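Local coordinates for mitochondrial dynamics protein MID49 (PDB 4WOY) that regulates mitochondrial organization as an outer-membrane receptor that recruits the dynamin-related GTPase Drp1 to mitochondria for fission, seen here as its cytosolic nucleotidyltransferase-like domain, at residues L46-L51 with S113-F118; A73-E78 with M180-A185. The protein carries 1 engineered substitution. All coordinates share one frame; numbering follows the deposited sequence.

Interaction 1. Residues L46-L51 with S113-F118; sequences LPFGAL and SPWDRF
An aromatic cluster in the nucleotidyltransferase-like domain joins the loop between helix 18-42 and strand 52-54 to the turn that carries Trp115, and its centre is an edge-to-face pair of Phe48 and Trp115. The planes of the Phe48 ring and the six-membered ring of Trp115 stand at 81° with centroids 5.0 Å apart. Trp115 points its CH2 corner at the middle of one Phe48 face, and the closest atoms are Phe48 CZ and Trp115 CH2 at 3.6 Å. Pro47 works on the indole from two directions. Its CD lies over one indole face, offset toward the rim and 3.5 Å from Trp115 CZ2, while Pro47 O approaches the edge of the ring in its plane, 3.3 Å from that same CZ2. The indole is fixed further by its NE1, which is hydrogen-bonded to Glu76 O outside the two segments. Beside this, the rings of Pro47 and Pro114 touch, Pro47 CD to Pro114 CG at 3.8 Å. Leu46 takes the neighbouring position: with CG anti to its carbonyl carbon (chi1 -54°), its branched end faces Phe118, and CD2 meets the ring edge at CE2, 3.9 Å away. Arg117 CG sits over the centre of one Phe118 face, and the ring also packs on Leu129 and Leu132 of helix 126-139. No hydrogen bond crosses between the two segments. Each has its own turn: Ser113 OG accepts from Trp115 N at 3.1 Å, an ST turn, and Phe48 N bonds Leu46 O around Pro47, an inverse gamma turn. The whole is a T-shaped aromatic pair flanked by proline, joining two loops of the nucleotidyltransferase-like domain.

Interaction 2. Residues A73-E78 with M180-A185; sequences APLELE and MVVPGA
Two backbone hydrogen bonds tie Ala73-Leu75 to Val181 in a parallel pairing of strands 69-74 and 173-182, within the mixed sheet of the nucleotidyltransferase-like domain. Val181 N gives to Ala73 O at 3.0 Å, with the donor well above the carbonyl plane, and Leu75 N gives to Val181 O at 2.9 Å in a straighter bond, the donor almost in line with the C=O. Val181 thus uses both its N-H and its carbonyl on the same neighbour, as one residue of a parallel pair does. Two CA-H...O contacts support this: Met180 CA to Ala73 O at 3.2 Å, and Pro74 CA to Val181 O. Ala73 pairs with Met180 and Pro74 with Val181, and the two pairs face opposite sides of the sheet. On the Pro74 side, Val181 CG2 comes over the proline backbone, 3.7 Å from Pro74 CA. On the Ala73 side, Met180 turns its bent chain away toward Leu129 and Leu133 of helix 126-139.

Beyond the last bridge, segment 73-78 leaves the strand but keeps Leu75 and Leu77 packed on Met180 and Val182. With CG beside the backbone N (chi1 -78°), the Leu75 side chain runs back toward Met180 and crosses its side chain at a slant, CD1 lying 3.8 Å from Met180 CB and also near Val181 O. Strand 191-193 borders the other edge of 173-182, where Val182 is backbone hydrogen-bonded to Leu192. The apolar row finishes with the CG1 methyl of Val182, which touches Leu75 CB and, 4.0 Å away, the CD1 methyl of Leu77.

Overall arrangement
Interactions 1 and 2 adjoin, their centres about 9 Å apart, and all four segments belong to the MID51-like nucleotidyltransferase-type domain. Along the chain they alternate: 46-51, 73-78, 113-118, then 180-185. Segment 73-78 lies between 46-51 and strand 173-182, bonded to both. Besides its pairing with the strand, it is probably backbone hydrogen-bonded to 46-51, accepting from Gly49 N at Pro74 O and giving from Glu76 N to Pro47 O. It also reaches 113-118, where Ser113 OG and Glu78 OE2 are hydrogen-bonded. The loop-borne aromatic cluster is thereby bound to the sheet of the cytosolic domain, with helix 126-139 touched from both contacts.

Interaction 1. Residues L46-L51 with S113-F118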
ATOM      1  N   LEU A  46     -11.201  -2.220  23.185  1.00 47.41           N
ATOM      2  CA  LEU A  46     -10.095  -1.807  22.319  1.00 49.58           C
ATOM      3  C   LEU A  46     -10.517  -0.612  21.479  1.00 53.02           C
ATOM      4  O   LEU A  46     -11.358  -0.747  20.583  1.00 47.21           O
ATOM      5  CB  LEU A  46      -9.641  -2.946  21.411  1.00 39.06           C
ATOM      6  CG  LEU A  46      -9.281  -4.255  22.101  1.00 42.47           C
ATOM      7  CD1 LEU A  46      -8.887  -5.282  21.045  1.00 40.33           C
ATOM      8  CD2 LEU A  46      -8.149  -4.027  23.118  1.00 40.78           C
ATOM      9  N   PRO A  47      -9.917   0.560  21.758  1.00 48.17           N
ATOM     10  CA  PRO A  47     -10.332   1.803  21.112  1.00 50.71           C
ATOM     11  C   PRO A  47      -9.724   1.960  19.715  1.00 43.02           C
ATOM     12  O   PRO A  47      -8.738   2.675  19.539  1.00 39.10           O
ATOM     13  CB  PRO A  47      -9.818   2.883  22.080  1.00 43.98           C
ATOM     14  CG  PRO A  47      -8.606   2.268  22.670  1.00 46.70           C
ATOM     15  CD  PRO A  47      -8.884   0.789  22.781  1.00 45.37           C
ATOM     16  N   PHE A  48     -10.306   1.258  18.749  1.00 37.69           N
ATOM     17  CA  PHE A  48     -10.029   1.484  17.350  1.00 33.74           C
ATOM     18  C   PHE A  48     -10.916   2.632  16.856  1.00 42.32           C
ATOM     19  O   PHE A  48     -12.038   2.817  17.317  1.00 36.92           O
ATOM     20  CB  PHE A  48     -10.279   0.210  16.519  1.00 33.87           C
ATOM     21  CG  PHE A  48      -9.276  -0.901  16.753  1.00 34.76           C
ATOM     22  CD1 PHE A  48      -8.036  -0.878  16.137  1.00 37.50           C
ATOM     23  CD2 PHE A  48      -9.592  -1.980  17.565  1.00 32.28           C
ATOM     24  CE1 PHE A  48      -7.120  -1.897  16.342  1.00 37.86           C
ATOM     25  CE2 PHE A  48      -8.694  -3.017  17.768  1.00 31.35           C
ATOM     26  CZ  PHE A  48      -7.443  -2.972  17.164  1.00 38.65           C
ATOM     27  N   GLY A  49     -10.408   3.415  15.919  1.00 48.09           N
ATOM     28  CA  GLY A  49     -11.238   4.409  15.269  1.00 39.75           C
ATOM     29  C   GLY A  49     -12.062   3.700  14.210  1.00 46.24           C
ATOM     30  O   GLY A  49     -11.927   2.493  14.015  1.00 42.51           O
ATOM     31  N   ALA A  50     -12.912   4.461  13.530  1.00 51.89           N
ATOM     32  CA  ALA A  50     -13.724   3.950  12.433  1.00 52.64           C
ATOM     33  C   ALA A  50     -12.861   3.399  11.299  1.00 47.04           C
ATOM     34  O   ALA A  50     -11.829   3.971  10.951  1.00 40.89           O
ATOM     35  CB  ALA A  50     -14.655   5.066  11.906  1.00 40.29           C
ATOM     36  N   LEU A  51     -13.292   2.288  10.720  1.00 49.94           N
ATOM     37  CA  LEU A  51     -12.578   1.708   9.597  1.00 45.76           C
ATOM     38  C   LEU A  51     -12.673   2.651   8.400  1.00 49.91           C
ATOM     39  O   LEU A  51     -13.741   3.126   8.064  1.00 60.62           O
ATOM     40  CB  LEU A  51     -13.144   0.329   9.233  1.00 51.99           C
ATOM     41  CG  LEU A  51     -13.206  -0.793  10.278  1.00 56.16           C
ATOM     42  CD1 LEU A  51     -13.356  -2.150   9.608  1.00 57.04           C
ATOM     43  CD2 LEU A  51     -11.977  -0.788  11.175  1.00 56.28           C
ATOM     44  N   SER A 113      -3.391   0.764  30.252  1.00 39.79           N
ATOM     45  CA  SER A 113      -3.844   0.887  28.873  1.00 38.26           C
ATOM     46  C   SER A 113      -4.371  -0.430  28.313  1.00 41.69           C
ATOM     47  O   SER A 113      -3.751  -1.475  28.502  1.00 41.93           O
ATOM     48  CB  SER A 113      -2.719   1.385  27.981  1.00 36.66           C
ATOM     49  OG  SER A 113      -3.098   1.234  26.622  1.00 39.43           O
ATOM     50  N   PRO A 114      -5.506  -0.376  27.592  1.00 41.04           N
ATOM     51  CA  PRO A 114      -6.082  -1.571  26.961  1.00 36.63           C
ATOM     52  C   PRO A 114      -5.134  -2.183  25.942  1.00 38.75           C
ATOM     53  O   PRO A 114      -5.212  -3.377  25.662  1.00 40.01           O
ATOM     54  CB  PRO A 114      -7.364  -1.032  26.282  1.00 37.27           C
ATOM     55  CG  PRO A 114      -7.101   0.475  26.110  1.00 37.27           C
ATOM     56  CD  PRO A 114      -6.321   0.839  27.331  1.00 38.24           C
ATOM     57  N   TRP A 115      -4.220  -1.386  25.410  1.00 33.40           N
ATOM     58  CA  TRP A 115      -3.267  -1.923  24.471  1.00 31.70           C
ATOM     59  C   TRP A 115      -2.143  -2.726  25.158  1.00 41.33           C
ATOM     60  O   TRP A 115      -1.347  -3.394  24.468  1.00 36.65           O
ATOM     61  CB  TRP A 115      -2.667  -0.792  23.634  1.00 30.96           C
ATOM     62  CG  TRP A 115      -3.691   0.021  22.884  1.00 31.24           C
ATOM     63  CD1 TRP A 115      -3.987   1.349  23.074  1.00 36.88           C
ATOM     64  CD2 TRP A 115      -4.553  -0.436  21.818  1.00 38.57           C
ATOM     65  NE1 TRP A 115      -4.976   1.741  22.194  1.00 33.84           N
ATOM     66  CE2 TRP A 115      -5.339   0.669  21.417  1.00 36.65           C
ATOM     67  CE3 TRP A 115      -4.748  -1.672  21.183  1.00 33.67           C
ATOM     68  CZ2 TRP A 115      -6.305   0.569  20.403  1.00 36.42           C
ATOM     69  CZ3 TRP A 115      -5.699  -1.763  20.166  1.00 34.38           C
ATOM     70  CH2 TRP A 115      -6.461  -0.650  19.787  1.00 41.95           C
ATOM     71  N   ASP A 116      -2.054  -2.651  26.493  1.00 38.91           N
ATOM     72  CA  ASP A 116      -0.950  -3.319  27.207  1.00 47.75           C
ATOM     73  C   ASP A 116      -0.941  -4.850  27.011  1.00 41.22           C
ATOM     74  O   ASP A 116       0.127  -5.466  27.051  1.00 34.25           O
ATOM     75  CB  ASP A 116      -0.974  -3.023  28.708  1.00 44.94           C
ATOM     76  CG  ASP A 116      -0.565  -1.605  29.038  1.00 43.58           C
ATOM     77  OD1 ASP A 116       0.018  -0.914  28.176  1.00 38.55           O
ATOM     78  OD2 ASP A 116      -0.815  -1.188  30.185  1.00 46.88           O
ATOM     79  N   ARG A 117      -2.102  -5.458  26.762  1.00 33.28           N
ATOM     80  CA  ARG A 117      -2.140  -6.908  26.552  1.00 35.21           C
ATOM     81  C   ARG A 117      -1.393  -7.341  25.274  1.00 35.21           C
ATOM     82  O   ARG A 117      -1.089  -8.524  25.099  1.00 41.44           O
ATOM     83  CB  ARG A 117      -3.567  -7.414  26.502  1.00 34.60           C
ATOM     84  CG  ARG A 117      -4.303  -6.951  25.309  1.00 44.49           C
ATOM     85  CD  ARG A 117      -5.647  -7.630  25.233  1.00 50.28           C
ATOM     86  NE  ARG A 117      -5.531  -8.938  24.615  1.00 51.12           N
ATOM     87  CZ  ARG A 117      -6.556  -9.592  24.078  1.00 55.55           C
ATOM     88  NH1 ARG A 117      -7.777  -9.057  24.092  1.00 53.01           N
ATOM     89  NH2 ARG A 117      -6.357 -10.781  23.522  1.00 60.58           N
ATOM     90  N   PHE A 118      -1.105  -6.388  24.391  1.00 37.01           N
ATOM     91  CA  PHE A 118      -0.336  -6.668  23.186  1.00 34.40           C
ATOM     92  C   PHE A 118       1.130  -6.327  23.360  1.00 33.66           C
ATOM     93  O   PHE A 118       1.888  -6.282  22.387  1.00 29.02           O
ATOM     94  CB  PHE A 118      -0.934  -5.904  22.005  1.00 39.11           C
ATOM     95  CG  PHE A 118      -2.397  -6.135  21.856  1.00 37.91           C
ATOM     96  CD1 PHE A 118      -2.868  -7.376  21.419  1.00 34.07           C
ATOM     97  CD2 PHE A 118      -3.311  -5.148  22.223  1.00 33.01           C
ATOM     98  CE1 PHE A 118      -4.239  -7.615  21.308  1.00 42.06           C
ATOM     99  CE2 PHE A 118      -4.681  -5.380  22.117  1.00 38.30           C
ATOM    100  CZ  PHE A 118      -5.146  -6.628  21.663  1.00 37.76           C
TER

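Interaction 2. Residues A73-E78 with M180-A185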
ATOM      1  N   ALA A  73      -7.712   0.400  10.014  1.00 40.34           N
ATOM      2  CA  ALA A  73      -8.266   0.331  11.365  1.00 41.46           C
ATOM      3  C   ALA A  73      -7.298   1.040  12.334  1.00 41.13           C
ATOM      4  O   ALA A  73      -6.314   0.447  12.782  1.00 37.58           O
ATOM      5  CB  ALA A  73      -8.518  -1.130  11.786  1.00 34.45           C
ATOM      6  N   PRO A  74      -7.550   2.331  12.611  1.00 36.48           N
ATOM      7  CA  PRO A  74      -6.610   3.109  13.438  1.00 30.24           C
ATOM      8  C   PRO A  74      -6.698   2.797  14.922  1.00 34.41           C
ATOM      9  O   PRO A  74      -7.772   2.809  15.503  1.00 35.80           O
ATOM     10  CB  PRO A  74      -7.007   4.562  13.158  1.00 31.62           C
ATOM     11  CG  PRO A  74      -8.442   4.494  12.702  1.00 34.24           C
ATOM     12  CD  PRO A  74      -8.596   3.174  11.996  1.00 31.76           C
ATOM     13  N   LEU A  75      -5.550   2.504  15.521  1.00 34.05           N
ATOM     14  CA  LEU A  75      -5.461   2.362  16.962  1.00 32.94           C
ATOM     15  C   LEU A  75      -5.516   3.747  17.569  1.00 32.06           C
ATOM     16  O   LEU A  75      -4.906   4.678  17.023  1.00 36.39           O
ATOM     17  CB  LEU A  75      -4.165   1.661  17.363  1.00 42.41           C
ATOM     18  CG  LEU A  75      -4.074   0.146  17.206  1.00 43.18           C
ATOM     19  CD1 LEU A  75      -3.814  -0.250  15.747  1.00 27.33           C
ATOM     20  CD2 LEU A  75      -3.007  -0.386  18.160  1.00 35.97           C
ATOM     21  N   GLU A  76      -6.279   3.921  18.647  1.00 32.45           N
ATOM     22  CA  GLU A  76      -6.230   5.203  19.343  1.00 34.09           C
ATOM     23  C   GLU A  76      -5.318   5.054  20.547  1.00 37.09           C
ATOM     24  O   GLU A  76      -5.726   4.505  21.566  1.00 43.94           O
ATOM     25  CB  GLU A  76      -7.621   5.679  19.758  1.00 35.99           C
ATOM     26  CG  GLU A  76      -8.493   5.994  18.547  1.00 40.45           C
ATOM     27  CD  GLU A  76      -9.928   6.299  18.876  1.00 46.29           C
ATOM     28  OE1 GLU A  76     -10.361   6.095  20.039  1.00 44.61           O
ATOM     29  OE2 GLU A  76     -10.622   6.761  17.947  1.00 50.00           O
ATOM     30  N   LEU A  77      -4.083   5.535  20.422  1.00 33.92           N
ATOM     31  CA  LEU A  77      -3.120   5.426  21.512  1.00 36.89           C
ATOM     32  C   LEU A  77      -3.243   6.610  22.499  1.00 36.41           C
ATOM     33  O   LEU A  77      -3.489   7.743  22.089  1.00 39.97           O
ATOM     34  CB  LEU A  77      -1.699   5.336  20.949  1.00 36.57           C
ATOM     35  CG  LEU A  77      -1.371   4.132  20.057  1.00 37.08           C
ATOM     36  CD1 LEU A  77       0.083   4.158  19.572  1.00 33.05           C
ATOM     37  CD2 LEU A  77      -1.669   2.842  20.796  1.00 30.46           C
ATOM     38  N   GLU A  78      -3.120   6.344  23.794  1.00 37.24           N
ATOM     39  CA  GLU A  78      -3.084   7.434  24.784  1.00 39.73           C
ATOM     40  C   GLU A  78      -1.916   8.385  24.502  1.00 40.29           C
ATOM     41  O   GLU A  78      -0.786   7.951  24.333  1.00 52.01           O
ATOM     42  CB  GLU A  78      -2.977   6.901  26.225  1.00 40.51           C
ATOM     43  CG  GLU A  78      -4.122   5.989  26.666  1.00 47.98           C
ATOM     44  CD  GLU A  78      -3.955   4.531  26.219  1.00 48.28           C
ATOM     45  OE1 GLU A  78      -3.064   4.237  25.394  1.00 36.35           O
ATOM     46  OE2 GLU A  78      -4.718   3.676  26.708  1.00 46.82           O
ATOM     47  N   MET A 180      -4.224  -2.526  10.500  1.00 31.46           N
ATOM     48  CA  MET A 180      -4.215  -1.828  11.802  1.00 36.07           C
ATOM     49  C   MET A 180      -3.082  -0.801  11.790  1.00 29.48           C
ATOM     50  O   MET A 180      -1.936  -1.143  11.506  1.00 26.98           O
ATOM     51  CB  MET A 180      -4.053  -2.803  12.976  1.00 34.75           C
ATOM     52  CG  MET A 180      -5.327  -3.612  13.301  1.00 36.74           C
ATOM     53  SD  MET A 180      -5.088  -4.914  14.522  1.00 49.59           S
ATOM     54  CE  MET A 180      -3.845  -5.943  13.743  1.00 33.08           C
ATOM     55  N   VAL A 181      -3.399   0.457  12.052  1.00 36.33           N
ATOM     56  CA  VAL A 181      -2.424   1.506  11.829  1.00 32.60           C
ATOM     57  C   VAL A 181      -2.289   2.445  13.021  1.00 35.28           C
ATOM     58  O   VAL A 181      -3.238   2.610  13.805  1.00 34.85           O
ATOM     59  CB  VAL A 181      -2.768   2.305  10.551  1.00 33.94           C
ATOM     60  CG1 VAL A 181      -2.854   1.365   9.339  1.00 26.97           C
ATOM     61  CG2 VAL A 181      -4.079   3.064  10.708  1.00 34.41           C
ATOM     62  N   VAL A 182      -1.080   3.002  13.186  1.00 36.30           N
ATOM     63  CA  VAL A 182      -0.831   4.096  14.144  1.00 38.46           C
ATOM     64  C   VAL A 182      -0.231   5.291  13.354  1.00 36.99           C
ATOM     65  O   VAL A 182       0.386   5.078  12.284  1.00 32.80           O
ATOM     66  CB  VAL A 182       0.108   3.657  15.316  1.00 47.24           C
ATOM     67  CG1 VAL A 182      -0.401   2.392  15.993  1.00 39.68           C
ATOM     68  CG2 VAL A 182       1.485   3.424  14.840  1.00 48.81           C
ATOM     69  N   PRO A 183      -0.388   6.543  13.872  1.00 37.25           N
ATOM     70  CA  PRO A 183      -0.052   7.779  13.126  1.00 44.49           C
ATOM     71  C   PRO A 183       1.399   8.039  12.673  1.00 55.20           C
ATOM     72  O   PRO A 183       1.562   8.847  11.767  1.00 81.48           O
ATOM     73  CB  PRO A 183      -0.482   8.894  14.090  1.00 42.38           C
ATOM     74  CG  PRO A 183      -1.594   8.298  14.872  1.00 40.80           C
ATOM     75  CD  PRO A 183      -1.179   6.848  15.077  1.00 44.47           C
ATOM     76  N   GLY A 184       2.417   7.432  13.256  1.00 43.93           N
ATOM     77  CA  GLY A 184       3.780   7.562  12.721  1.00 53.32           C
ATOM     78  C   GLY A 184       4.484   8.903  12.430  1.00 55.73           C
ATOM     79  O   GLY A 184       5.698   8.912  12.182  1.00 49.05           O
ATOM     80  N   ALA A 185       3.753  10.016  12.470  1.00 53.84           N
ATOM     81  CA  ALA A 185       4.333  11.362  12.357  1.00 56.00           C
ATOM     82  C   ALA A 185       3.290  12.433  12.686  1.00 62.30           C
ATOM     83  O   ALA A 185       2.095  12.271  12.412  1.00 57.76           O
ATOM     84  CB  ALA A 185       4.918  11.617  10.960  1.00 55.35           C
TER